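Local coordinates for protein muramoyltetrapeptide carboxypeptidase (Oxalobacter formigenes OXCC13, PDB 6UUK) that probably acts as a serine-type LD-carboxypeptidase of the S66 family, trimming the terminal D-alanine from muramoyl tetrapeptides of the bacterial cell wall, at residues B[55-60]-B[115-120]; B[63-68]-B[122-127]. One frame throughout, in Å; residues are numbered along the deposited sequence.

Overall arrangement
Both contacts lie in the N-terminal LD-carboxypeptidase region and follow the same two chain paths: strands 55-59 and 119-122 pair in contact 1, and the loops leaving them meet in contact 2. Contact 1 is interior sheet structure, held by backbone hydrogen bonds and aliphatic packing, away from the predicted catalytic residues. Contact 2, also largely buried, has no strand pairing between its segments; a valine, a leucine and the aliphatic part of an arginine carry it, close to the predicted nucleophile S152 and at the second subunit. The two meet where L123 packs on A60 and on the backbone of I59, joining the sheet to the loops beyond the C-terminal ends of these two strands.

Contact 1 (B[55-60]-B[115-120]); sequences GIAIIA and PDVKIV
The carbonyl oxygen of G55 receives two backbone N-H groups, from K118 and I119, where the neighbouring strand begins. I119 N approaches G55 O in the carbonyl plane at 3.1 Å, whereas K118 N, 3.0 Å from G55 O, stands well above that plane, so the two donors reach the oxygen from different directions. One step further on, A57 N returns a bond of 2.8 Å to I119 O, again in the carbonyl plane. The pairing is parallel, with I56 opposite I119 and A57 opposite V120. At its start G55 CA makes a CA-H...O contact to D116 O.

I56 and I119 share one face of the sheet, lying side by side and pointing the same way. In I56, CB is 3.9 Å from I119 O; its branch CG2, anti to the carbonyl carbon, continues to I119 CB at 3.7 Å and lies near I119 CD1, and the I56 side chain also meets V84 of strand 83-86. On the other face, A57 CB rests against V117 CG1 at 3.6 Å, with V120 CG2 more distant. Further along, I59 slants across V120: its CG1, beside the backbone N (chi1 -56°), directs CD1 onto V120 CG1 at 3.6 Å.

K146 NZ hydrogen-bonds V117 O. Strand 55-59 is an inner strand of the parallel part of the sheet, bonded through I56 and I58 to strand 83-86 on its other edge. Helix 101-111 covers the face of A57 and I59 through I108 and A111, and the chain from it leads into strand 119-122, completing a beta-alpha-beta crossover from strand 83-86.

Contact 2 (B[63-68]-B[122-127]); sequences GYVPDS and ALRGGY
G63 and R124 bring the two loop backbones nearest, with CA atoms 5.6 Å apart, and the G63-V65 backbone passes L123 and R124 without strand pairing. V65 is the centre of the apolar contact. V65 CB lies 3.7 Å from L123 CD2, and V65 CG2 is 3.7 Å from L123 CG, so the valine sits against the forked end of the leucine. With L123 CG anti to the backbone N (chi1 -173°), the fork reaches V65, and CD2 also touches V65 N.

V65 CG2 also meets R124 CG at 3.6 Å, where the two side chains cross at about a right angle. From CG to NE the arginine is extended; R124 CD passes 3.6 Å from Y64 O, which lies at the guanidinium edge, near its plane. Y64 O itself is hydrogen-bonded by Y287 OH of the second subunit, whose ring stacks on that of Y64.

R124 lies near predicted catalytic S152 and H316, and G125 O hydrogen-bonds S152 OG, placing this loop at the presumed active site. P66 occupies the N-cap position of helix 67-79, which follows strand 55-59, while segment 122-127 continues from strand 119-122; helix 174-177 packs against L123 and R124 through I174 and Q175.

Contact 1 (B[55-60]-B[115-120])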
ATOM      1  N   GLY B  55      12.770  -5.970  33.466  1.00 31.78           N
ATOM      2  CA  GLY B  55      11.324  -5.893  33.403  1.00 28.58           C
ATOM      3  C   GLY B  55      10.823  -5.668  31.989  1.00 28.63           C
ATOM      4  O   GLY B  55      11.455  -5.002  31.171  1.00 29.38           O
ATOM      5  N   ILE B  56       9.655  -6.242  31.702  1.00 33.76           N
ATOM      6  CA  ILE B  56       9.049  -6.164  30.378  1.00 30.85           C
ATOM      7  C   ILE B  56       7.570  -5.833  30.523  1.00 26.41           C
ATOM      8  O   ILE B  56       6.930  -6.183  31.519  1.00 34.74           O
ATOM      9  CB  ILE B  56       9.236  -7.475  29.581  1.00 26.67           C
ATOM     10  CG1 ILE B  56       8.745  -8.671  30.397  1.00 27.38           C
ATOM     11  CG2 ILE B  56      10.691  -7.658  29.179  1.00 32.08           C
ATOM     12  CD1 ILE B  56       9.069 -10.008  29.774  1.00 37.30           C
ATOM     13  N   ALA B  57       7.031  -5.151  29.516  1.00 19.98           N
ATOM     14  CA  ALA B  57       5.625  -4.775  29.475  1.00 23.10           C
ATOM     15  C   ALA B  57       5.002  -5.289  28.187  1.00 22.16           C
ATOM     16  O   ALA B  57       5.590  -5.148  27.109  1.00 26.07           O
ATOM     17  CB  ALA B  57       5.451  -3.258  29.575  1.00 21.75           C
ATOM     18  N   ILE B  58       3.816  -5.880  28.300  1.00 26.59           N
ATOM     19  CA  ILE B  58       3.090  -6.428  27.161  1.00 27.32           C
ATOM     20  C   ILE B  58       1.961  -5.469  26.811  1.00 32.74           C
ATOM     21  O   ILE B  58       1.118  -5.151  27.659  1.00 25.77           O
ATOM     22  CB  ILE B  58       2.549  -7.834  27.463  1.00 30.12           C
ATOM     23  N   ILE B  59       1.943  -5.006  25.562  1.00 34.75           N
ATOM     24  CA  ILE B  59       0.939  -4.068  25.078  1.00 31.96           C
ATOM     25  C   ILE B  59       0.316  -4.634  23.812  1.00 29.45           C
ATOM     26  O   ILE B  59       0.969  -5.340  23.036  1.00 29.32           O
ATOM     27  CB  ILE B  59       1.543  -2.667  24.821  1.00 38.97           C
ATOM     28  CG1 ILE B  59       2.226  -2.140  26.082  1.00 34.55           C
ATOM     29  CG2 ILE B  59       0.476  -1.683  24.368  1.00 39.24           C
ATOM     30  CD1 ILE B  59       2.664  -0.698  25.979  1.00 44.27           C
ATOM     31  N   ALA B  60      -0.969  -4.333  23.610  1.00 29.57           N
ATOM     32  CA  ALA B  60      -1.716  -4.756  22.429  1.00 29.23           C
ATOM     33  C   ALA B  60      -2.020  -3.542  21.559  1.00 31.23           C
ATOM     34  O   ALA B  60      -3.092  -2.931  21.688  1.00 29.90           O
ATOM     35  CB  ALA B  60      -3.008  -5.470  22.834  1.00 37.76           C
ATOM     36  N   PRO B 115       8.635   2.664  36.261  1.00 26.29           N
ATOM     37  CA  PRO B 115      10.094   2.572  36.441  1.00 27.71           C
ATOM     38  C   PRO B 115      10.627   1.150  36.420  1.00 28.35           C
ATOM     39  O   PRO B 115      11.821   0.962  36.158  1.00 26.69           O
ATOM     40  CB  PRO B 115      10.325   3.227  37.811  1.00 31.69           C
ATOM     41  CG  PRO B 115       9.088   4.036  38.071  1.00 31.56           C
ATOM     42  CD  PRO B 115       7.973   3.282  37.421  1.00 30.35           C
ATOM     43  N   ASP B 116       9.792   0.150  36.690  1.00 31.50           N
ATOM     44  CA  ASP B 116      10.224  -1.240  36.702  1.00 29.42           C
ATOM     45  C   ASP B 116      10.188  -1.886  35.323  1.00 36.98           C
ATOM     46  O   ASP B 116      10.519  -3.071  35.202  1.00 37.41           O
ATOM     47  CB  ASP B 116       9.357  -2.050  37.672  1.00 37.46           C
ATOM     48  CG  ASP B 116       9.353  -1.472  39.073  1.00 37.63           C
ATOM     49  OD1 ASP B 116      10.406  -0.964  39.511  1.00 36.95           O
ATOM     50  OD2 ASP B 116       8.295  -1.523  39.735  1.00 51.63           O
ATOM     51  N   VAL B 117       9.802  -1.145  34.289  1.00 34.69           N
ATOM     52  CA  VAL B 117       9.704  -1.664  32.930  1.00 24.39           C
ATOM     53  C   VAL B 117      10.881  -1.143  32.120  1.00 25.20           C
ATOM     54  O   VAL B 117      11.205   0.050  32.179  1.00 27.48           O
ATOM     55  CB  VAL B 117       8.367  -1.269  32.280  1.00 29.98           C
ATOM     56  CG1 VAL B 117       8.392  -1.556  30.787  1.00 22.46           C
ATOM     57  CG2 VAL B 117       7.214  -2.004  32.947  1.00 30.57           C
ATOM     58  N   LYS B 118      11.522  -2.032  31.369  1.00 27.30           N
ATOM     59  CA  LYS B 118      12.631  -1.668  30.497  1.00 29.34           C
ATOM     60  C   LYS B 118      12.375  -2.003  29.037  1.00 30.28           C
ATOM     61  O   LYS B 118      12.782  -1.242  28.155  1.00 28.65           O
ATOM     62  CB  LYS B 118      13.919  -2.362  30.968  1.00 27.78           C
ATOM     63  CG  LYS B 118      15.185  -1.848  30.304  1.00 28.53           C
ATOM     64  CD  LYS B 118      16.423  -2.382  31.006  1.00 37.26           C
ATOM     65  CE  LYS B 118      16.429  -1.990  32.477  1.00 37.95           C
ATOM     66  NZ  LYS B 118      17.620  -2.521  33.195  1.00 30.75           N
ATOM     67  N   ILE B 119      11.705  -3.117  28.757  1.00 29.20           N
ATOM     68  CA  ILE B 119      11.375  -3.533  27.400  1.00 23.57           C
ATOM     69  C   ILE B 119       9.861  -3.505  27.243  1.00 22.44           C
ATOM     70  O   ILE B 119       9.125  -3.868  28.167  1.00 21.43           O
ATOM     71  CB  ILE B 119      11.936  -4.934  27.086  1.00 29.43           C
ATOM     72  CG1 ILE B 119      13.431  -4.994  27.403  1.00 28.16           C
ATOM     73  CG2 ILE B 119      11.689  -5.306  25.630  1.00 28.63           C
ATOM     74  CD1 ILE B 119      14.040  -6.363  27.198  1.00 20.32           C
ATOM     75  N   VAL B 120       9.398  -3.066  26.076  1.00 26.55           N
ATOM     76  CA  VAL B 120       7.976  -3.009  25.757  1.00 23.93           C
ATOM     77  C   VAL B 120       7.748  -3.816  24.488  1.00 24.23           C
ATOM     78  O   VAL B 120       8.272  -3.467  23.422  1.00 33.09           O
ATOM     79  CB  VAL B 120       7.484  -1.563  25.587  1.00 22.14           C
ATOM     80  CG1 VAL B 120       6.042  -1.553  25.117  1.00 22.79           C
ATOM     81  CG2 VAL B 120       7.629  -0.796  26.892  1.00 21.46           C
TER

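Contact 2 (B[63-68]-B[122-127])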
ATOM      1  N   GLY B  63      -4.439  -6.082  17.198  1.00 31.03           N
ATOM      2  CA  GLY B  63      -5.462  -7.062  17.490  1.00 33.08           C
ATOM      3  C   GLY B  63      -5.310  -7.682  18.866  1.00 35.18           C
ATOM      4  O   GLY B  63      -4.412  -7.357  19.643  1.00 34.23           O
ATOM      5  N   TYR B  64      -6.221  -8.603  19.164  1.00 34.69           N
ATOM      6  CA  TYR B  64      -6.251  -9.298  20.441  1.00 36.99           C
ATOM      7  C   TYR B  64      -5.712 -10.716  20.293  1.00 33.45           C
ATOM      8  O   TYR B  64      -5.603 -11.257  19.190  1.00 32.23           O
ATOM      9  CB  TYR B  64      -7.674  -9.335  21.016  1.00 32.72           C
ATOM     10  CG  TYR B  64      -8.708  -9.945  20.095  1.00 28.36           C
ATOM     11  CD1 TYR B  64      -8.936 -11.315  20.081  1.00 37.07           C
ATOM     12  CD2 TYR B  64      -9.465  -9.149  19.247  1.00 29.19           C
ATOM     13  CE1 TYR B  64      -9.880 -11.875  19.241  1.00 31.16           C
ATOM     14  CE2 TYR B  64     -10.412  -9.699  18.404  1.00 25.07           C
ATOM     15  CZ  TYR B  64     -10.616 -11.062  18.406  1.00 32.40           C
ATOM     16  OH  TYR B  64     -11.559 -11.614  17.570  1.00 26.40           O
ATOM     17  N   VAL B  65      -5.377 -11.311  21.432  1.00 34.57           N
ATOM     18  CA  VAL B  65      -4.849 -12.671  21.500  1.00 29.82           C
ATOM     19  C   VAL B  65      -5.644 -13.428  22.557  1.00 35.50           C
ATOM     20  O   VAL B  65      -5.964 -12.856  23.610  1.00 39.79           O
ATOM     21  CB  VAL B  65      -3.341 -12.664  21.807  1.00 33.33           C
ATOM     22  CG1 VAL B  65      -2.908 -13.950  22.499  1.00 35.03           C
ATOM     23  CG2 VAL B  65      -2.546 -12.463  20.529  1.00 29.84           C
ATOM     24  N   PRO B  66      -6.008 -14.690  22.319  1.00 38.33           N
ATOM     25  CA  PRO B  66      -6.725 -15.454  23.347  1.00 28.42           C
ATOM     26  C   PRO B  66      -5.928 -15.524  24.641  1.00 34.62           C
ATOM     27  O   PRO B  66      -4.703 -15.671  24.634  1.00 32.40           O
ATOM     28  CB  PRO B  66      -6.893 -16.840  22.709  1.00 24.45           C
ATOM     29  CG  PRO B  66      -5.883 -16.888  21.601  1.00 34.04           C
ATOM     30  CD  PRO B  66      -5.783 -15.483  21.099  1.00 41.45           C
ATOM     31  N   ASP B  67      -6.645 -15.410  25.764  1.00 29.10           N
ATOM     32  CA  ASP B  67      -5.988 -15.358  27.067  1.00 26.85           C
ATOM     33  C   ASP B  67      -5.209 -16.633  27.360  1.00 31.66           C
ATOM     34  O   ASP B  67      -4.243 -16.604  28.131  1.00 34.79           O
ATOM     35  CB  ASP B  67      -7.026 -15.102  28.162  1.00 26.88           C
ATOM     36  CG  ASP B  67      -6.402 -14.967  29.537  1.00 35.20           C
ATOM     37  OD1 ASP B  67      -5.672 -13.980  29.766  1.00 32.35           O
ATOM     38  OD2 ASP B  67      -6.643 -15.848  30.389  1.00 40.33           O
ATOM     39  N   SER B  68      -5.604 -17.754  26.754  1.00 31.39           N
ATOM     40  CA  SER B  68      -4.874 -19.001  26.957  1.00 25.44           C
ATOM     41  C   SER B  68      -3.469 -18.923  26.374  1.00 24.30           C
ATOM     42  O   SER B  68      -2.508 -19.399  26.990  1.00 19.89           O
ATOM     43  CB  SER B  68      -5.645 -20.164  26.338  1.00 31.65           C
ATOM     44  OG  SER B  68      -5.861 -19.955  24.953  1.00 37.62           O
ATOM     45  N   ALA B 122       5.021  -5.747  21.762  1.00 23.88           N
ATOM     46  CA  ALA B 122       3.677  -5.670  21.211  1.00 21.44           C
ATOM     47  C   ALA B 122       3.034  -7.050  21.180  1.00 23.65           C
ATOM     48  O   ALA B 122       3.714  -8.073  21.064  1.00 14.40           O
ATOM     49  CB  ALA B 122       3.702  -5.075  19.803  1.00 21.04           C
ATOM     50  N   LEU B 123       1.705  -7.068  21.286  1.00 33.10           N
ATOM     51  CA  LEU B 123       0.969  -8.332  21.271  1.00 29.19           C
ATOM     52  C   LEU B 123       0.880  -8.890  19.853  1.00 28.69           C
ATOM     53  O   LEU B 123       1.500  -9.907  19.531  1.00 27.82           O
ATOM     54  CB  LEU B 123      -0.426  -8.137  21.874  1.00 28.61           C
ATOM     55  CG  LEU B 123      -1.252  -9.406  22.086  1.00 29.62           C
ATOM     56  CD1 LEU B 123      -0.610 -10.295  23.141  1.00 25.87           C
ATOM     57  CD2 LEU B 123      -2.685  -9.068  22.464  1.00 26.42           C
ATOM     58  N   ARG B 124       0.109  -8.232  18.993  1.00 33.01           N
ATOM     59  CA  ARG B 124      -0.049  -8.636  17.605  1.00 30.75           C
ATOM     60  C   ARG B 124       0.359  -7.501  16.676  1.00 29.83           C
ATOM     61  O   ARG B 124       0.621  -6.373  17.102  1.00 27.99           O
ATOM     62  CB  ARG B 124      -1.492  -9.064  17.307  1.00 34.28           C
ATOM     63  CG  ARG B 124      -1.776 -10.523  17.598  1.00 29.06           C
ATOM     64  CD  ARG B 124      -2.953 -11.028  16.781  1.00 24.95           C
ATOM     65  NE  ARG B 124      -3.077 -12.481  16.853  1.00 39.53           N
ATOM     66  CZ  ARG B 124      -2.363 -13.328  16.119  1.00 33.03           C
ATOM     67  NH1 ARG B 124      -1.467 -12.869  15.256  1.00 25.83           N
ATOM     68  NH2 ARG B 124      -2.542 -14.636  16.249  1.00 32.42           N
ATOM     69  N   GLY B 125       0.408  -7.822  15.386  1.00 37.98           N
ATOM     70  CA  GLY B 125       0.729  -6.846  14.364  1.00 29.27           C
ATOM     71  C   GLY B 125      -0.180  -6.964  13.159  1.00 29.71           C
ATOM     72  O   GLY B 125       0.283  -6.933  12.015  1.00 23.90           O
ATOM     73  N   GLY B 126      -1.480  -7.103  13.406  1.00 30.58           N
ATOM     74  CA  GLY B 126      -2.444  -7.235  12.333  1.00 25.29           C
ATOM     75  C   GLY B 126      -3.450  -6.103  12.292  1.00 24.38           C
ATOM     76  O   GLY B 126      -4.626  -6.324  11.986  1.00 34.61           O
ATOM     77  N   TYR B 127      -2.994  -4.893  12.607  1.00 27.95           N
ATOM     78  CA  TYR B 127      -3.829  -3.691  12.576  1.00 29.89           C
ATOM     79  C   TYR B 127      -5.042  -3.821  13.496  1.00 28.94           C
ATOM     80  O   TYR B 127      -5.059  -4.645  14.409  1.00 30.24           O
ATOM     81  CB  TYR B 127      -4.280  -3.393  11.142  1.00 33.65           C
ATOM     82  CG  TYR B 127      -4.920  -2.034  10.952  1.00 34.99           C
ATOM     83  CD1 TYR B 127      -4.175  -0.953  10.499  1.00 38.44           C
ATOM     84  CD2 TYR B 127      -6.271  -1.835  11.213  1.00 30.55           C
ATOM     85  CE1 TYR B 127      -4.756   0.289  10.319  1.00 31.26           C
ATOM     86  CE2 TYR B 127      -6.859  -0.597  11.037  1.00 24.70           C
ATOM     87  CZ  TYR B 127      -6.097   0.460  10.589  1.00 22.65           C
ATOM     88  OH  TYR B 127      -6.678   1.694  10.411  1.00 15.82           O
TER